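Prokaryotic transcription elongation factor GreA/GreB (Nitrosomonas europaea, PDB 2PN0) probably binds RNA polymerase, resembling the transcription elongation factors GreA and GreB in its C-terminal region and Rnk in its N-terminal region. Local coordinates at residues Ser61-Val67 / Val122-Thr128; Arg18-Leu22 / Val79-Asp83; Pro7-Ser13 / Arg43-Pro49. One frame throughout, in Å; residues are numbered along the deposited sequence. Where two conformers were deposited one is given.

Overall arrangement
The three contacts illustrate how chemistry follows place in a fold. Contact 1, partly buried, pairs two long antiparallel strands in the C-terminal, GreA/GreB-type region, with apolar, mostly buried side chains on one face and polar and charged ones on the other. Contact 3, a surface contact, also joins strands, but short parallel ones within the Rnk N-terminal region. Contact 2, again partly buried, connects these two regions through side chains alone: a buried tyrosine lies against an arginine and two leucines. Contacts 2 and 3 adjoin in the chain, because strand 10-12 runs directly into helix 13-25. Their centres are about 16 Å apart; the centre of contact 1 is about 21 Å and 20 Å from theirs.

Contact 1 (Ser61-Val67 / Val122-Thr128); sequences STVRFRV and VRIVEVT
Thr-62, Arg-64 and Arg-66 pair their backbones with strand 119-128 in an antiparallel sheet that a classic beta bulge interrupts. Arg-64 N gives a nearly straight bond to Glu-126 O (2.8 Å, 175°), whereas Arg-64 O faces two residues at once: Val-125 N binds it at 2.7 Å, and Glu-126 N adds a weak bond. The extra residue is Val-125, and the register shifts by one beyond it. Paired backbone bonds continue at Thr-62/Thr-128 and Arg-66/Arg-123.

Apolar contacts gather on the face of Val-63, Phe-65 and Ile-124. Val-63 CG1 reaches Ile-124 CG2 (3.6 Å) and also lies over one face of the Phe-65 ring. Phe-65 CD1 meets Val-122 CG2 (3.5 Å), and beyond the pair this ring packs on Phe-74.

Polar groups and long side chains occupy the other face. Arg-123 forms a salt bridge with Glu-109, and Thr-62 OG1 bonds with Thr-77. A water bonds to Thr-62 O and, in one conformer of Thr-128, to its OG1 (2.8 Å). In the conformer described, Arg-66, bent at chi3 (-62°), folds back until Val-125 CG1 sits over one guanidinium face, 3.5 Å from Arg-66 NH1.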
loop_
_atom_site.group_PDB
_atom_site.type_symbol
_atom_site.label_atom_id
_atom_site.label_comp_id
_atom_site.label_asym_id
_atom_site.label_seq_id
_atom_site.Cartn_x
_atom_site.Cartn_y
_atom_site.Cartn_z
ATOM N N SER A 61 14.382 -2.701 -7.109
ATOM C CA SER A 61 13.995 -2.290 -8.480
ATOM C C SER A 61 13.201 -0.989 -8.382
ATOM O O SER A 61 12.386 -0.812 -7.466
ATOM C CB SER A 61 13.085 -3.341 -9.173
ATOM O OG SER A 61 13.866 -4.442 -9.626
ATOM N N THR A 62 13.391 -0.095 -9.357
ATOM C CA THR A 62 12.480 1.051 -9.517
ATOM C C THR A 62 11.497 0.709 -10.630
ATOM O O THR A 62 11.926 0.326 -11.729
ATOM C CB THR A 62 13.261 2.353 -9.841
ATOM O OG1 THR A 62 14.046 2.685 -8.702
ATOM C CG2 THR A 62 12.314 3.513 -10.117
ATOM N N VAL A 63 10.205 0.795 -10.308
ATOM C CA VAL A 63 9.141 0.440 -11.223
ATOM C C VAL A 63 8.489 1.727 -11.698
ATOM O O VAL A 63 8.054 2.550 -10.891
ATOM C CB VAL A 63 8.121 -0.510 -10.524
ATOM C CG1 VAL A 63 7.043 -1.002 -11.506
ATOM C CG2 VAL A 63 8.841 -1.715 -9.872
ATOM N N ARG A 64 8.438 1.901 -13.022
ATOM C CA ARG A 64 7.748 3.044 -13.632
ATOM C C ARG A 64 6.367 2.604 -14.073
ATOM O O ARG A 64 6.254 1.589 -14.757
ATOM C CB ARG A 64 8.541 3.541 -14.845
ATOM C CG ARG A 64 7.954 4.752 -15.494
ATOM C CD ARG A 64 9.026 5.436 -16.280
ATOM N NE ARG A 64 8.585 6.590 -17.029
ATOM C CZ ARG A 64 8.241 7.783 -16.524
ATOM N NH1 ARG A 64 8.210 8.007 -15.213
ATOM N NH2 ARG A 64 7.898 8.769 -17.357
ATOM N N PHE A 65 5.339 3.356 -13.685
ATOM C CA PHE A 65 3.958 3.009 -13.973
ATOM C C PHE A 65 3.292 4.075 -14.795
ATOM O O PHE A 65 3.584 5.267 -14.614
ATOM C CB PHE A 65 3.129 2.985 -12.681
ATOM C CG PHE A 65 3.563 1.969 -11.682
ATOM C CD1 PHE A 65 3.063 0.661 -11.736
ATOM C CD2 PHE A 65 4.455 2.329 -10.661
ATOM C CE1 PHE A 65 3.438 -0.289 -10.795
ATOM C CE2 PHE A 65 4.877 1.369 -9.699
ATOM C CZ PHE A 65 4.340 0.070 -9.766
ATOM N N ARG A 66 2.369 3.678 -15.678
ATOM C CA ARG A 66 1.474 4.641 -16.320
ATOM C C ARG A 66 0.040 4.351 -15.876
ATOM O O ARG A 66 -0.390 3.191 -15.876
ATOM C CB ARG A 66 1.566 4.620 -17.853
ATOM C CG ARG A 66 0.899 5.850 -18.503
ATOM C CD ARG A 66 0.840 5.821 -20.038
ATOM N NE ARG A 66 2.163 5.783 -20.674
ATOM C CZ ARG A 66 2.716 4.680 -21.187
ATOM N NH1 ARG A 66 2.065 3.513 -21.133
ATOM N NH2 ARG A 66 3.925 4.737 -21.747
ATOM N N VAL A 67 -0.673 5.397 -15.480
ATOM C CA VAL A 67 -2.072 5.237 -15.115
ATOM C C VAL A 67 -2.871 5.114 -16.404
ATOM O O VAL A 67 -2.660 5.873 -17.372
ATOM C CB VAL A 67 -2.591 6.408 -14.258
ATOM C CG1 VAL A 67 -1.723 6.584 -13.012
ATOM C CG2 VAL A 67 -2.593 7.659 -15.052
ATOM N N VAL A 122 -2.946 0.638 -13.314
ATOM C CA VAL A 122 -1.654 1.099 -13.839
ATOM C C VAL A 122 -0.960 -0.038 -14.572
ATOM O O VAL A 122 -1.205 -1.213 -14.276
ATOM C CB VAL A 122 -0.719 1.636 -12.734
ATOM C CG1 VAL A 122 -1.316 2.927 -12.101
ATOM C CG2 VAL A 122 -0.445 0.558 -11.607
ATOM N N ARG A 123 -0.097 0.326 -15.529
ATOM C CA ARG A 123 0.717 -0.674 -16.178
ATOM C C ARG A 123 2.165 -0.381 -15.876
ATOM O O ARG A 123 2.571 0.773 -15.859
ATOM C CB ARG A 123 0.503 -0.603 -17.703
ATOM C CG ARG A 123 1.341 -1.602 -18.502
ATOM C CD ARG A 123 1.216 -1.288 -20.009
ATOM N NE ARG A 123 -0.165 -1.461 -20.466
ATOM C CZ ARG A 123 -0.590 -1.132 -21.688
ATOM N NH1 ARG A 123 0.266 -0.583 -22.557
ATOM N NH2 ARG A 123 -1.866 -1.331 -22.039
ATOM N N ILE A 124 2.951 -1.432 -15.683
ATOM C CA ILE A 124 4.370 -1.250 -15.486
ATOM C C ILE A 124 5.015 -0.960 -16.824
ATOM O O ILE A 124 5.011 -1.811 -17.725
ATOM C CB ILE A 124 5.034 -2.497 -14.858
ATOM C CG1 ILE A 124 4.466 -2.756 -13.433
ATOM C CG2 ILE A 124 6.588 -2.325 -14.870
ATOM C CD1 ILE A 124 4.882 -4.068 -12.814
ATOM N N VAL A 125 5.547 0.256 -16.958
ATOM C CA VAL A 125 6.096 0.700 -18.234
ATOM C C VAL A 125 7.593 0.367 -18.358
ATOM O O VAL A 125 8.096 0.120 -19.487
ATOM C CB VAL A 125 5.768 2.200 -18.550
ATOM C CG1 VAL A 125 4.284 2.398 -18.671
ATOM C CG2 VAL A 125 6.313 3.112 -17.543
ATOM N N GLU A 126 8.278 0.291 -17.221
ATOM C CA GLU A 126 9.736 0.051 -17.180
ATOM C C GLU A 126 10.164 -0.402 -15.805
ATOM O O GLU A 126 9.590 0.013 -14.795
ATOM C CB GLU A 126 10.489 1.344 -17.525
ATOM C CG GLU A 126 11.997 1.152 -17.776
ATOM C CD GLU A 126 12.701 2.388 -18.276
ATOM O OE1 GLU A 126 12.077 3.475 -18.385
ATOM O OE2 GLU A 126 13.916 2.264 -18.537
ATOM N N VAL A 127 11.188 -1.246 -15.773
ATOM C CA VAL A 127 11.807 -1.688 -14.515
ATOM C C VAL A 127 13.294 -1.326 -14.610
ATOM O O VAL A 127 13.904 -1.564 -15.636
ATOM C CB VAL A 127 11.624 -3.199 -14.360
ATOM C CG1 VAL A 127 12.330 -3.694 -13.115
ATOM C CG2 VAL A 127 10.115 -3.547 -14.282
ATOM N N THR A 128 13.860 -0.729 -13.564
ATOM C CA THR A 128 15.262 -0.327 -13.576
ATOM C C THR A 128 15.876 -0.682 -12.228
ATOM O O THR A 128 15.238 -0.553 -11.195
ATOM C CB THR A 128 15.393 1.179 -13.810
ATOM O OG1 THR A 128 14.596 1.866 -12.840
ATOM C CG2 THR A 128 14.911 1.556 -15.210
HETATM O O HOH W 1 12.059 2.102 -14.060
#

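Contact 2 (Arg18-Leu22 / Val79-Asp83)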
loop_
_atom_site.group_PDB
_atom_site.type_symbol
_atom_site.label_atom_id
_atom_site.label_comp_id
_atom_site.label_asym_id
_atom_site.label_seq_id
_atom_site.Cartn_x
_atom_site.Cartn_y
_atom_site.Cartn_z
ATOM N N ARG A 18 17.551 -12.804 2.557
ATOM C CA ARG A 18 17.196 -11.597 3.328
ATOM C C ARG A 18 15.709 -11.587 3.667
ATOM O O ARG A 18 15.319 -11.308 4.805
ATOM C CB ARG A 18 17.534 -10.317 2.552
ATOM C CG ARG A 18 19.019 -10.001 2.383
ATOM C CD ARG A 18 19.242 -8.559 1.862
ATOM N NE ARG A 18 18.362 -7.603 2.544
ATOM C CZ ARG A 18 18.664 -6.961 3.667
ATOM N NH1 ARG A 18 19.844 -7.146 4.244
ATOM N NH2 ARG A 18 17.784 -6.127 4.217
ATOM N N LEU A 19 14.863 -11.861 2.664
ATOM C CA LEU A 19 13.417 -11.904 2.952
ATOM C C LEU A 19 13.052 -12.978 3.980
ATOM O O LEU A 19 12.188 -12.742 4.842
ATOM C CB LEU A 19 12.608 -12.092 1.678
ATOM C CG LEU A 19 12.645 -10.876 0.784
ATOM C CD1 LEU A 19 12.075 -11.254 -0.588
ATOM C CD2 LEU A 19 11.832 -9.696 1.419
ATOM N N GLU A 20 13.694 -14.155 3.908
ATOM C CA GLU A 20 13.402 -15.215 4.868
ATOM C C GLU A 20 13.759 -14.747 6.276
ATOM O O GLU A 20 12.985 -14.953 7.218
ATOM C CB GLU A 20 14.127 -16.522 4.523
ATOM C CG GLU A 20 13.996 -17.622 5.595
ATOM C CD GLU A 20 12.592 -18.218 5.714
ATOM O OE1 GLU A 20 11.752 -18.000 4.808
ATOM O OE2 GLU A 20 12.320 -18.917 6.726
ATOM N N ILE A 21 14.917 -14.102 6.425
ATOM C CA ILE A 21 15.353 -13.633 7.749
ATOM C C ILE A 21 14.420 -12.517 8.213
ATOM O O ILE A 21 14.034 -12.450 9.387
ATOM C CB ILE A 21 16.808 -13.132 7.727
ATOM C CG1 ILE A 21 17.779 -14.302 7.454
ATOM C CG2 ILE A 21 17.168 -12.377 9.061
ATOM C CD1 ILE A 21 19.173 -13.861 7.083
ATOM N N LEU A 22 14.037 -11.652 7.288
ATOM C CA LEU A 22 13.084 -10.592 7.641
ATOM C C LEU A 22 11.795 -11.182 8.205
ATOM O O LEU A 22 11.267 -10.712 9.225
ATOM C CB LEU A 22 12.791 -9.694 6.424
ATOM C CG LEU A 22 11.814 -8.549 6.673
ATOM C CD1 LEU A 22 12.257 -7.561 7.781
ATOM C CD2 LEU A 22 11.464 -7.830 5.351
ATOM N N VAL A 79 11.465 -1.598 -1.701
ATOM C CA VAL A 79 12.611 -1.631 -0.781
ATOM C C VAL A 79 12.354 -2.475 0.457
ATOM O O VAL A 79 11.203 -2.787 0.809
ATOM C CB VAL A 79 12.984 -0.194 -0.306
ATOM C CG1 VAL A 79 13.455 0.657 -1.495
ATOM C CG2 VAL A 79 11.770 0.428 0.400
ATOM N N TYR A 80 13.457 -2.824 1.149
ATOM C CA TYR A 80 13.353 -3.364 2.499
ATOM C C TYR A 80 12.906 -2.270 3.474
ATOM O O TYR A 80 13.048 -1.097 3.147
ATOM C CB TYR A 80 14.707 -3.930 2.923
ATOM C CG TYR A 80 15.057 -5.196 2.167
ATOM C CD1 TYR A 80 14.482 -6.426 2.517
ATOM C CD2 TYR A 80 15.948 -5.167 1.100
ATOM C CE1 TYR A 80 14.805 -7.604 1.813
ATOM C CE2 TYR A 80 16.262 -6.325 0.392
ATOM C CZ TYR A 80 15.695 -7.537 0.765
ATOM O OH TYR A 80 16.021 -8.697 0.085
ATOM N N PRO A 81 12.313 -2.655 4.623
ATOM C CA PRO A 81 11.843 -1.644 5.593
ATOM C C PRO A 81 12.872 -0.545 5.921
ATOM O O PRO A 81 12.484 0.625 6.001
ATOM C CB PRO A 81 11.463 -2.478 6.812
ATOM C CG PRO A 81 10.950 -3.747 6.204
ATOM C CD PRO A 81 11.939 -4.016 5.060
ATOM N N LYS A 82 14.160 -0.905 6.047
ATOM C CA LYS A 82 15.219 0.078 6.367
ATOM C C LYS A 82 15.245 1.279 5.401
ATOM O O LYS A 82 15.702 2.367 5.774
ATOM C CB LYS A 82 16.594 -0.596 6.412
ATOM C CG LYS A 82 17.046 -1.207 5.111
ATOM C CD LYS A 82 18.313 -2.050 5.313
ATOM C CE LYS A 82 18.470 -3.098 4.219
ATOM N NZ LYS A 82 18.602 -2.537 2.853
ATOM N N ASP A 83 14.731 1.095 4.179
ATOM C CA ASP A 83 14.930 2.097 3.137
ATOM C C ASP A 83 13.724 2.915 2.714
ATOM O O ASP A 83 13.820 3.737 1.783
ATOM C CB ASP A 83 15.599 1.456 1.933
ATOM C CG ASP A 83 16.999 1.012 2.240
ATOM O OD1 ASP A 83 17.747 1.812 2.872
ATOM O OD2 ASP A 83 17.369 -0.112 1.847
#
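Arg-18 lies over the ring of Tyr-80 in a cation-pi contact that ties helix 13-25 of the Rnk-type N-terminal region to the loop leaving strand 77-79 in the GreA/GreB-type region. It belongs to one of two conformers of the arginine, so the grip is probably not permanent. Followed outward, the side chain tracks the phenol from its oxygen to its base. Arg-18 CB begins at the hydroxyl end, 3.3 Å from Tyr-80 OH; CG lies further off the same oxygen, and CD passes it too. A bend at chi3 (43°) then turns the chain over the ring. Arg-18 NE comes down on one face near the rim, 3.2 Å from Tyr-80 CZ, while CZ of Arg-18 stands 4.0 Å from the ring centroid and only 6° off the normal. The guanidinium is upright, its plane 80° from that of the ring, and therefore meets the pi cloud with an edge instead of stacking flat. Arg-18 NH2 ends the run 3.5 Å from Tyr-80 CG.

There Arg-18 NH2 also touches Lys-82 CE at 3.1 Å, with the like-charged Lys-82 NZ 3.9 Å away. The repulsion is probably eased by the salt bridge of Lys-82 NZ with Asp-83 OD2. Tyr-80 OH bonds with Asp-15, near the start of the same helix, which would help fix the ring beneath the cation.

Leucines complete the packing. Leu-19 CD2 rests 3.7 Å from Tyr-80 CE1. Beside Pro-81, which also packs on Thr-86 of the second subunit, Leu-22 CD2 reaches Pro-81 CD at 3.9 Å.

Contact 3 (Pro7-Ser13 / Arg43-Pro49)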
loop_
_atom_site.group_PDB
_atom_site.type_symbol
_atom_site.label_atom_id
_atom_site.label_comp_id
_atom_site.label_asym_id
_atom_site.label_seq_id
_atom_site.Cartn_x
_atom_site.Cartn_y
_atom_site.Cartn_z
ATOM N N PRO A 7 3.009 -20.215 -12.216
ATOM C CA PRO A 7 4.378 -19.825 -12.557
ATOM C C PRO A 7 5.121 -19.266 -11.343
ATOM O O PRO A 7 4.653 -18.337 -10.692
ATOM C CB PRO A 7 4.187 -18.755 -13.636
ATOM C CG PRO A 7 2.842 -18.154 -13.355
ATOM C CD PRO A 7 2.016 -19.212 -12.665
ATOM N N LYS A 8 6.264 -19.871 -11.044
ATOM C CA LYS A 8 7.130 -19.429 -9.968
ATOM C C LYS A 8 7.715 -18.070 -10.336
ATOM O O LYS A 8 8.046 -17.827 -11.500
ATOM C CB LYS A 8 8.264 -20.441 -9.765
ATOM C CG LYS A 8 7.844 -21.899 -9.897
ATOM C CD LYS A 8 8.915 -22.817 -9.326
ATOM C CE LYS A 8 8.701 -24.263 -9.757
ATOM N NZ LYS A 8 7.329 -24.782 -9.430
ATOM N N ILE A 9 7.813 -17.170 -9.363
ATOM C CA ILE A 9 8.559 -15.936 -9.577
ATOM C C ILE A 9 10.038 -16.289 -9.466
ATOM O O ILE A 9 10.381 -17.348 -8.939
ATOM C CB ILE A 9 8.178 -14.808 -8.562
ATOM C CG1 ILE A 9 8.549 -15.217 -7.120
ATOM C CG2 ILE A 9 6.691 -14.396 -8.763
ATOM C CD1 ILE A 9 8.668 -14.048 -6.098
HETATM N N MSE A 10 10.895 -15.401 -9.964
HETATM C CA MSE A 10 12.341 -15.545 -9.865
HETATM C C MSE A 10 12.873 -14.501 -8.884
HETATM O O MSE A 10 12.478 -13.321 -8.966
HETATM C CB MSE A 10 13.008 -15.320 -11.234
HETATM C CG MSE A 10 12.354 -16.027 -12.411
HETATM SE SE MSE A 10 13.282 -15.757 -14.129
HETATM C CE MSE A 10 15.090 -16.228 -13.580
ATOM N N ILE A 11 13.752 -14.943 -7.977
ATOM C CA ILE A 11 14.466 -14.098 -6.996
ATOM C C ILE A 11 15.934 -14.454 -7.002
ATOM O O ILE A 11 16.273 -15.600 -7.287
ATOM C CB ILE A 11 14.104 -14.456 -5.527
ATOM C CG1 ILE A 11 13.241 -15.716 -5.443
ATOM C CG2 ILE A 11 13.646 -13.222 -4.753
ATOM C CD1 ILE A 11 12.493 -15.862 -4.128
ATOM N N SER A 12 16.785 -13.511 -6.599
ATOM C CA SER A 12 18.184 -13.822 -6.377
ATOM C C SER A 12 18.303 -14.547 -5.047
ATOM O O SER A 12 17.410 -14.441 -4.182
ATOM C CB SER A 12 19.051 -12.559 -6.365
ATOM O OG SER A 12 18.940 -11.879 -5.130
ATOM N N SER A 13 19.409 -15.267 -4.904
ATOM C CA SER A 13 19.726 -15.989 -3.674
ATOM C C SER A 13 19.766 -15.035 -2.477
ATOM O O SER A 13 19.245 -15.357 -1.403
ATOM C CB SER A 13 21.067 -16.712 -3.820
ATOM O OG SER A 13 21.246 -17.679 -2.799
ATOM N N ARG A 43 8.025 -21.274 -3.009
ATOM C CA ARG A 43 8.050 -22.020 -4.269
ATOM C C ARG A 43 8.758 -21.261 -5.398
ATOM O O ARG A 43 8.781 -21.714 -6.561
ATOM C CB ARG A 43 6.631 -22.356 -4.698
ATOM C CG ARG A 43 5.812 -21.140 -5.049
ATOM C CD ARG A 43 4.426 -21.546 -5.485
ATOM N NE ARG A 43 4.468 -22.544 -6.557
ATOM C CZ ARG A 43 4.206 -22.280 -7.833
ATOM N NH1 ARG A 43 3.869 -21.045 -8.201
ATOM N NH2 ARG A 43 4.265 -23.253 -8.738
ATOM N N ALA A 44 9.339 -20.117 -5.057
ATOM C CA ALA A 44 10.055 -19.323 -6.047
ATOM C C ALA A 44 11.263 -20.077 -6.621
ATOM O O ALA A 44 11.826 -20.990 -5.990
ATOM C CB ALA A 44 10.501 -18.017 -5.445
ATOM N N GLU A 45 11.655 -19.690 -7.822
ATOM C CA GLU A 45 12.892 -20.211 -8.367
ATOM C C GLU A 45 14.008 -19.248 -8.022
ATOM O O GLU A 45 13.954 -18.052 -8.357
ATOM C CB GLU A 45 12.796 -20.533 -9.860
ATOM C CG GLU A 45 12.287 -19.456 -10.791
ATOM C CD GLU A 45 12.615 -19.800 -12.237
ATOM O OE1 GLU A 45 13.808 -19.727 -12.610
ATOM O OE2 GLU A 45 11.684 -20.161 -12.994
ATOM N N VAL A 46 14.984 -19.770 -7.290
ATOM C CA VAL A 46 16.085 -18.970 -6.791
ATOM C C VAL A 46 17.253 -19.042 -7.764
ATOM O O VAL A 46 17.893 -20.082 -7.909
ATOM C CB VAL A 46 16.545 -19.420 -5.380
ATOM C CG1 VAL A 46 17.454 -18.381 -4.779
ATOM C CG2 VAL A 46 15.369 -19.644 -4.452
ATOM N N VAL A 47 17.530 -17.932 -8.433
ATOM C CA VAL A 47 18.578 -17.931 -9.444
ATOM C C VAL A 47 19.704 -16.974 -9.053
ATOM O O VAL A 47 19.572 -16.202 -8.099
ATOM C CB VAL A 47 18.010 -17.594 -10.854
ATOM C CG1 VAL A 47 16.950 -18.612 -11.276
ATOM C CG2 VAL A 47 17.432 -16.197 -10.886
ATOM N N ASP A 48 20.820 -17.043 -9.768
ATOM C CA ASP A 48 21.820 -16.000 -9.674
ATOM C C ASP A 48 21.187 -14.708 -10.204
ATOM O O ASP A 48 20.397 -14.765 -11.153
ATOM C CB ASP A 48 23.036 -16.353 -10.525
ATOM C CG ASP A 48 24.097 -15.276 -10.483
ATOM O OD1 ASP A 48 24.825 -15.196 -9.467
ATOM O OD2 ASP A 48 24.189 -14.495 -11.450
ATOM N N PRO A 49 21.523 -13.543 -9.606
ATOM C CA PRO A 49 21.004 -12.259 -10.110
ATOM C C PRO A 49 21.101 -12.078 -11.638
ATOM O O PRO A 49 20.224 -11.438 -12.240
ATOM C CB PRO A 49 21.883 -11.229 -9.396
ATOM C CG PRO A 49 22.239 -11.887 -8.097
ATOM C CD PRO A 49 22.379 -13.354 -8.414
#
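Ile-9 O accepts a 2.9 Å bond from Glu-45 N, with the donor placed almost in line with the carbonyl. Ile-11 then bonds to the two residues flanking Val-46: its N gives a bond to Glu-45 O, and its O receives Val-47 N at 2.9 Å. Two of these oxygens are approached by CA-H groups as well, Glu-45 O by Met-10 CA and Ile-11 O by Val-46 CA. A last bond, from Ser-13 N to Val-47 O, is weak and bent.

This is parallel pairing, and it needs a long return path: strands 10-12 and 45-47 are joined by a crossover through helices 13-25 and 34-42. Ser-12 sits at the change from strand to helix as the N-cap of helix 13-25, its OG bonded to Asp-15 N, while its CB rests 3.7 Å from Pro-49 CG.

On one face, Met-10, a selenomethionine in the crystal, runs beside Glu-45 in the conformer described for the glutamate, both side chains pointing the same way. The Met-10 chain bends at chi3 (51°) and brings CE to Val-47 CG2 at 3.6 Å. Ile-11 turns to the other face, toward Leu-41 of helix 34-42 and toward Ala-44, although in the conformer described its fit against Ala-44 is doubtful.

Ahead of both strands, Lys-8 crosses Arg-43 at about a right angle, its CG over one face of the guanidinium. Arg-43 NH2 bonds to Lys-6 O, although Lys-8 NZ, another positive group, is only 3.5 Å from that NH2. Replacement of Arg-43 by an alanine would probably leave Lys-6 O without this donor and the aliphatic part of Lys-8 without its flat neighbour.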